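PDB 3PM7: uncharacterized protein from Enterococcus faecalis, which is of unknown function but resembles the transcriptional coactivator PC4, and so may bind single-stranded nucleic acid as PC4 does. Local coordinates for residues 30-33 and 39-42; 42-45 and 50-53. All coordinates share one frame; numbering follows the deposited sequence.

Interaction 1 of 2, residues 30-33 and 39-42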
ATOM      1  N   ILE A  30       6.996 -10.174   1.558  1.00 25.03           N
ATOM      2  CA  ILE A  30       8.267 -10.215   0.861  1.00 27.45           C
ATOM      3  C   ILE A  30       9.439 -10.086   1.819  1.00 28.19           C
ATOM      4  O   ILE A  30       9.380  -9.303   2.785  1.00 27.82           O
ATOM      5  CB  ILE A  30       8.355  -9.068  -0.159  1.00 28.99           C
ATOM      6  CG1 ILE A  30       7.259  -9.235  -1.208  1.00 30.40           C
ATOM      7  CG2 ILE A  30       9.714  -9.055  -0.855  1.00 29.90           C
ATOM      8  CD1 ILE A  30       7.500  -8.435  -2.433  1.00 26.42           C
ATOM      9  N   SER A  31      10.482 -10.869   1.560  1.00 28.91           N
ATOM     10  CA  SER A  31      11.753 -10.695   2.231  1.00 27.62           C
ATOM     11  C   SER A  31      12.710 -10.125   1.184  1.00 30.72           C
ATOM     12  O   SER A  31      13.115 -10.843   0.279  1.00 31.55           O
ATOM     13  CB  SER A  31      12.284 -12.040   2.752  1.00 33.36           C
ATOM     14  OG  SER A  31      13.511 -11.883   3.478  1.00 30.22           O
ATOM     15  N   TRP A  32      13.043  -8.834   1.270  1.00 28.82           N
ATOM     16  CA  TRP A  32      14.086  -8.279   0.387  1.00 31.11           C
ATOM     17  C   TRP A  32      15.461  -8.731   0.862  1.00 33.45           C
ATOM     18  O   TRP A  32      15.869  -8.414   1.981  1.00 32.99           O
ATOM     19  CB  TRP A  32      14.043  -6.728   0.347  1.00 28.38           C
ATOM     20  CG  TRP A  32      12.711  -6.151  -0.111  1.00 31.52           C
ATOM     21  CD1 TRP A  32      11.872  -5.348   0.614  1.00 33.47           C
ATOM     22  CD2 TRP A  32      12.087  -6.324  -1.394  1.00 28.90           C
ATOM     23  NE1 TRP A  32      10.770  -5.022  -0.138  1.00 31.29           N
ATOM     24  CE2 TRP A  32      10.881  -5.605  -1.371  1.00 31.90           C
ATOM     25  CE3 TRP A  32      12.437  -7.015  -2.559  1.00 33.94           C
ATOM     26  CZ2 TRP A  32      10.019  -5.558  -2.468  1.00 38.89           C
ATOM     27  CZ3 TRP A  32      11.588  -6.958  -3.645  1.00 36.26           C
ATOM     28  CH2 TRP A  32      10.394  -6.233  -3.596  1.00 37.71           C
ATOM     29  N   ASN A  33      16.171  -9.483   0.020  1.00 34.93           N
ATOM     30  CA  ASN A  33      17.548  -9.861   0.294  1.00 36.21           C
ATOM     31  C   ASN A  33      17.761 -10.440   1.687  1.00 35.32           C
ATOM     32  O   ASN A  33      18.726 -10.076   2.350  1.00 35.25           O
ATOM     33  CB  ASN A  33      18.490  -8.658   0.129  1.00 41.28           C
ATOM     34  CG  ASN A  33      18.403  -8.025  -1.241  1.00 47.05           C
ATOM     35  OD1 ASN A  33      17.421  -7.352  -1.563  1.00 52.49           O
ATOM     36  ND2 ASN A  33      19.444  -8.208  -2.047  1.00 41.04           N
ATOM     37  N   PHE A  39       4.994  -6.801   4.507  1.00 28.91           N
ATOM     38  CA  PHE A  39       3.976  -6.634   3.490  1.00 29.62           C
ATOM     39  C   PHE A  39       4.367  -5.519   2.532  1.00 34.64           C
ATOM     40  O   PHE A  39       4.921  -4.507   2.939  1.00 36.59           O
ATOM     41  CB  PHE A  39       2.624  -6.367   4.140  1.00 33.80           C
ATOM     42  CG  PHE A  39       2.072  -7.568   4.848  1.00 40.03           C
ATOM     43  CD1 PHE A  39       2.150  -7.677   6.229  1.00 44.98           C
ATOM     44  CD2 PHE A  39       1.509  -8.606   4.124  1.00 40.78           C
ATOM     45  CE1 PHE A  39       1.649  -8.795   6.878  1.00 47.82           C
ATOM     46  CE2 PHE A  39       1.021  -9.742   4.763  1.00 44.45           C
ATOM     47  CZ  PHE A  39       1.077  -9.832   6.139  1.00 47.00           C
ATOM     48  N   ASP A  40       4.069  -5.723   1.254  1.00 33.54           N
ATOM     49  CA  ASP A  40       4.566  -4.881   0.181  1.00 31.85           C
ATOM     50  C   ASP A  40       3.413  -4.678  -0.800  1.00 32.05           C
ATOM     51  O   ASP A  40       2.772  -5.645  -1.241  1.00 27.43           O
ATOM     52  CB  ASP A  40       5.763  -5.561  -0.512  1.00 31.36           C
ATOM     53  CG  ASP A  40       6.424  -4.675  -1.563  1.00 38.48           C
ATOM     54  OD1 ASP A  40       6.201  -4.870  -2.777  1.00 38.75           O
ATOM     55  OD2 ASP A  40       7.176  -3.772  -1.181  1.00 43.10           O
ATOM     56  N   LEU A  41       3.137  -3.423  -1.126  1.00 29.75           N
ATOM     57  CA  LEU A  41       1.993  -3.076  -1.977  1.00 31.55           C
ATOM     58  C   LEU A  41       2.544  -2.332  -3.179  1.00 29.33           C
ATOM     59  O   LEU A  41       3.103  -1.255  -3.037  1.00 33.44           O
ATOM     60  CB  LEU A  41       1.043  -2.163  -1.204  1.00 33.94           C
ATOM     61  CG  LEU A  41      -0.362  -1.941  -1.758  1.00 47.48           C
ATOM     62  CD1 LEU A  41      -1.077  -3.259  -1.866  1.00 43.32           C
ATOM     63  CD2 LEU A  41      -1.138  -0.988  -0.855  1.00 53.47           C
ATOM     64  N   ARG A  42       2.414  -2.909  -4.365  1.00 30.51           N
ATOM     65  CA  ARG A  42       3.218  -2.436  -5.473  1.00 29.42           C
ATOM     66  C   ARG A  42       2.711  -3.004  -6.793  1.00 30.34           C
ATOM     67  O   ARG A  42       2.053  -4.040  -6.815  1.00 35.06           O
ATOM     68  CB  ARG A  42       4.656  -2.909  -5.186  1.00 36.34           C
ATOM     69  CG  ARG A  42       5.677  -2.808  -6.287  1.00 38.43           C
ATOM     70  CD  ARG A  42       7.015  -3.428  -5.803  1.00 34.46           C
ATOM     71  NE  ARG A  42       7.292  -3.070  -4.412  1.00 33.09           N
ATOM     72  CZ  ARG A  42       7.890  -1.945  -4.017  1.00 38.81           C
ATOM     73  NH1 ARG A  42       8.303  -1.048  -4.914  1.00 37.82           N
ATOM     74  NH2 ARG A  42       8.088  -1.715  -2.716  1.00 34.82           N
TER

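Interaction 2 of 2, residues 42-45 and 50-53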
ATOM      1  N   ARG A  42       2.414  -2.909  -4.365  1.00 30.51           N
ATOM      2  CA  ARG A  42       3.218  -2.436  -5.473  1.00 29.42           C
ATOM      3  C   ARG A  42       2.711  -3.004  -6.793  1.00 30.34           C
ATOM      4  O   ARG A  42       2.053  -4.040  -6.815  1.00 35.06           O
ATOM      5  CB  ARG A  42       4.656  -2.909  -5.186  1.00 36.34           C
ATOM      6  CG  ARG A  42       5.677  -2.808  -6.287  1.00 38.43           C
ATOM      7  CD  ARG A  42       7.015  -3.428  -5.803  1.00 34.46           C
ATOM      8  NE  ARG A  42       7.292  -3.070  -4.412  1.00 33.09           N
ATOM      9  CZ  ARG A  42       7.890  -1.945  -4.017  1.00 38.81           C
ATOM     10  NH1 ARG A  42       8.303  -1.048  -4.914  1.00 37.82           N
ATOM     11  NH2 ARG A  42       8.088  -1.715  -2.716  1.00 34.82           N
ATOM     12  N   GLU A  43       3.042  -2.343  -7.895  1.00 30.59           N
ATOM     13  CA  GLU A  43       2.705  -2.833  -9.231  1.00 38.24           C
ATOM     14  C   GLU A  43       3.789  -3.814  -9.718  1.00 39.64           C
ATOM     15  O   GLU A  43       4.976  -3.560  -9.546  1.00 35.82           O
ATOM     16  CB  GLU A  43       2.588  -1.652 -10.200  1.00 46.28           C
ATOM     17  CG  GLU A  43       1.765  -1.941 -11.472  1.00 55.74           C
ATOM     18  CD  GLU A  43       0.264  -1.897 -11.241  1.00 60.14           C
ATOM     19  OE1 GLU A  43      -0.171  -1.270 -10.255  1.00 63.75           O
ATOM     20  OE2 GLU A  43      -0.485  -2.497 -12.042  1.00 65.49           O
ATOM     21  N   TRP A  44       3.369  -4.935 -10.315  1.00 35.71           N
ATOM     22  CA  TRP A  44       4.295  -5.959 -10.798  1.00 34.02           C
ATOM     23  C   TRP A  44       3.968  -6.367 -12.227  1.00 42.37           C
ATOM     24  O   TRP A  44       2.790  -6.547 -12.569  1.00 41.22           O
ATOM     25  CB  TRP A  44       4.165  -7.207  -9.940  1.00 33.98           C
ATOM     26  CG  TRP A  44       4.734  -7.081  -8.577  1.00 34.06           C
ATOM     27  CD1 TRP A  44       4.078  -6.686  -7.444  1.00 33.25           C
ATOM     28  CD2 TRP A  44       6.092  -7.362  -8.188  1.00 31.11           C
ATOM     29  NE1 TRP A  44       4.948  -6.710  -6.364  1.00 31.61           N
ATOM     30  CE2 TRP A  44       6.189  -7.113  -6.805  1.00 30.17           C
ATOM     31  CE3 TRP A  44       7.225  -7.799  -8.877  1.00 34.61           C
ATOM     32  CZ2 TRP A  44       7.370  -7.285  -6.102  1.00 29.56           C
ATOM     33  CZ3 TRP A  44       8.417  -7.975  -8.165  1.00 33.12           C
ATOM     34  CH2 TRP A  44       8.471  -7.724  -6.796  1.00 31.91           C
ATOM     35  N   ALA A  45       5.000  -6.552 -13.044  1.00 41.33           N
ATOM     36  CA  ALA A  45       4.816  -7.054 -14.403  1.00 39.30           C
ATOM     37  C   ALA A  45       4.189  -8.445 -14.365  1.00 44.22           C
ATOM     38  O   ALA A  45       4.195  -9.093 -13.319  1.00 43.66           O
ATOM     39  CB  ALA A  45       6.153  -7.072 -15.153  1.00 37.14           C
ATOM     40  N   LYS A  50       9.548  -7.855 -13.219  1.00 51.32           N
ATOM     41  CA  LYS A  50       9.975  -6.492 -12.974  1.00 46.42           C
ATOM     42  C   LYS A  50       8.959  -5.836 -12.068  1.00 41.87           C
ATOM     43  O   LYS A  50       7.758  -6.136 -12.152  1.00 36.59           O
ATOM     44  CB  LYS A  50      10.080  -5.739 -14.299  1.00 49.88           C
ATOM     45  CG  LYS A  50      10.492  -4.286 -14.187  1.00 58.49           C
ATOM     46  CD  LYS A  50      10.730  -3.682 -15.564  1.00 63.24           C
ATOM     47  CE  LYS A  50      11.057  -2.201 -15.474  1.00 67.89           C
ATOM     48  NZ  LYS A  50      10.048  -1.462 -14.658  1.00 70.29           N
HETATM   49  N   MSE A  51       9.434  -4.940 -11.206  1.00 39.42           N
HETATM   50  CA  MSE A  51       8.557  -4.273 -10.250  1.00 40.20           C
HETATM   51  C   MSE A  51       8.392  -2.794 -10.582  1.00 38.00           C
HETATM   52  O   MSE A  51       9.220  -2.192 -11.248  1.00 35.66           O
HETATM   53  CB  MSE A  51       9.085  -4.443  -8.819  1.00 45.35           C
HETATM   54  CG  MSE A  51      10.160  -3.447  -8.429  1.00 49.34           C
HETATM   55 SE   MSE A  51      10.715  -3.521  -6.536  1.00 64.11          SE
HETATM   56  CE  MSE A  51      11.935  -5.033  -6.634  1.00 64.02           C
ATOM     57  N   GLY A  52       7.297  -2.218 -10.125  1.00 38.82           N
ATOM     58  CA  GLY A  52       7.071  -0.802 -10.325  1.00 44.84           C
ATOM     59  C   GLY A  52       7.060  -0.147  -8.969  1.00 47.41           C
ATOM     60  O   GLY A  52       7.543  -0.722  -7.992  1.00 45.10           O
ATOM     61  N   LYS A  53       6.475   1.042  -8.909  1.00 55.08           N
ATOM     62  CA  LYS A  53       6.460   1.856  -7.706  1.00 56.60           C
ATOM     63  C   LYS A  53       5.479   1.314  -6.686  1.00 45.74           C
ATOM     64  O   LYS A  53       4.409   0.812  -7.034  1.00 50.41           O
ATOM     65  CB  LYS A  53       6.085   3.302  -8.054  1.00 65.40           C
ATOM     66  CG  LYS A  53       4.742   3.444  -8.755  1.00 72.25           C
ATOM     67  CD  LYS A  53       4.343   4.911  -8.922  1.00 77.60           C
ATOM     68  CE  LYS A  53       5.294   5.654  -9.856  1.00 83.92           C
ATOM     69  NZ  LYS A  53       5.168   5.215 -11.277  1.00 86.61           N
TER

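Interaction 1 of 2, residues 30-33 and 39-42
Asp40 is where strand 38-44 meets Ile30 and Trp32, and its carboxylate lies against both. Its CG is anti to the backbone N (chi1 -174°), which carries the acid group across to the end of strand 24-30 and the loop that follows. Ile30 reaches it with the CG1-CD1 branch: CD1 lies 3.8 Å from Asp40 OD1 and 3.9 Å from Asp40 CB. The indole of Trp32 presents the edge of its six-membered ring, with CZ2 3.6 Å from Asp40 OD2. That oxygen sits near the ring plane while the carboxylate plane stands almost perpendicular to the ring, so the contact is edge-on, a polarised C-H against an anionic oxygen, which is probably mildly favourable. The other branch of Ile30, CG2, lies over the centre of the same indole, 3.5 Å above its plane, so one isoleucine touches both partners.

Two residues on, and on the same face of the sheet, Arg42 comes back to the same carboxylate. A bend at chi3 (-40°) lets it approach side-on: NE bonds Asp40 OD1 at 2.7 Å and NH2 bonds Asp40 OD2 at 2.7 Å. Both bonds are nearly straight and use syn lone pairs, with the oxygens in the guanidinium plane. This same-strand i, i+2 salt bridge therefore acts as one flat unit on which the Trp32 edge rests, Arg42 NE coming 4.2 Å from Trp32 CZ2.

Thr56 OG1, on strand 54-57, also hydrogen-bonds Asp40 OD2, giving the buried acid a second kind of partner. The contact thus joins the loop after strand 24-30 to the neighbouring antiparallel strand 38-44. Ile30 also packs on Ile9 of strand 9-18, while on the other face of strand 38-44, turned from Ile30 and Trp32, Phe39 stacks on Phe62 of helix 59-71 and Leu41 packs on Leu41 of the second subunit.

Interaction 2 of 2, residues 42-45 and 50-53
A beta-hairpin brings Trp44 and Met51 together: strand 38-44 ends, the chain turns back, and short strand 51-52 runs antiparallel beside it. Trp44 and Met51 form a non-hydrogen-bonded pair, their CA atoms 4.6 Å apart, flanked by a backbone bond on each side. Gly52 N donates to Glu43 O at 2.7 Å, and Ala45 N donates to Lys50 O at 2.9 Å in an almost linear bond. Ala45 turns its methyl group toward the same carbonyl.

Met51, modelled as selenomethionine, lies alongside Trp44 on the sheet face they share. Its CB sits over the six-membered ring of the indole, 3.8 Å from the centroid and 17° off the normal, a CH-pi contact. SE is farther out and oblique to that ring, a looser Met-aromatic approach at 5.4 Å from the centroid. Arg42 CD covers the same ring face as Met51 CB, and it touches Met51 SE at 3.8 Å, so the arginine's aliphatic part and the methionine share the indole. Elsewhere round the ring, Phe5 and His48 make edge-to-face contacts.

The guanidinium of Arg42 turns an edge to the second strand: NH1 donates to Gly52 O at 3.2 Å, lying in the carbonyl plane, with the oxygen 12° out of the guanidinium plane.

Since NE and NH2 hold Asp40, this bond means that all three guanidinium nitrogens have acceptors, and the flat group is fixed against rotation. Its charge, probably offset largely by the aspartate, would further polarise the Gly52 carbonyl, while its hydrocarbon part stays available to cover Trp44. One arginine thus meets, on a single face of the hairpin, a carbonyl with its charged end and an indole with its CD.

How the interactions relate
From the N terminus, strand 24-30 runs into 30-33, and interaction 1 closes the loop that leads to strand 38-44. The chain follows that strand to Arg42, where interaction 2 begins; it closes the next turn by bringing 50-53 back. The two loops follow one another, neither nesting nor crossing, and share Arg42. They also touch directly: Trp32 CZ3 packs 3.6 Å from Met51 CE, and Ile30 CD1 lies 3.8 Å from Trp44 CZ2. At residue 53 the chain turns a corner into strand 54-57, which rejoins strand 38-44. Together the contacts tie both loops to the middle of the antiparallel sheet.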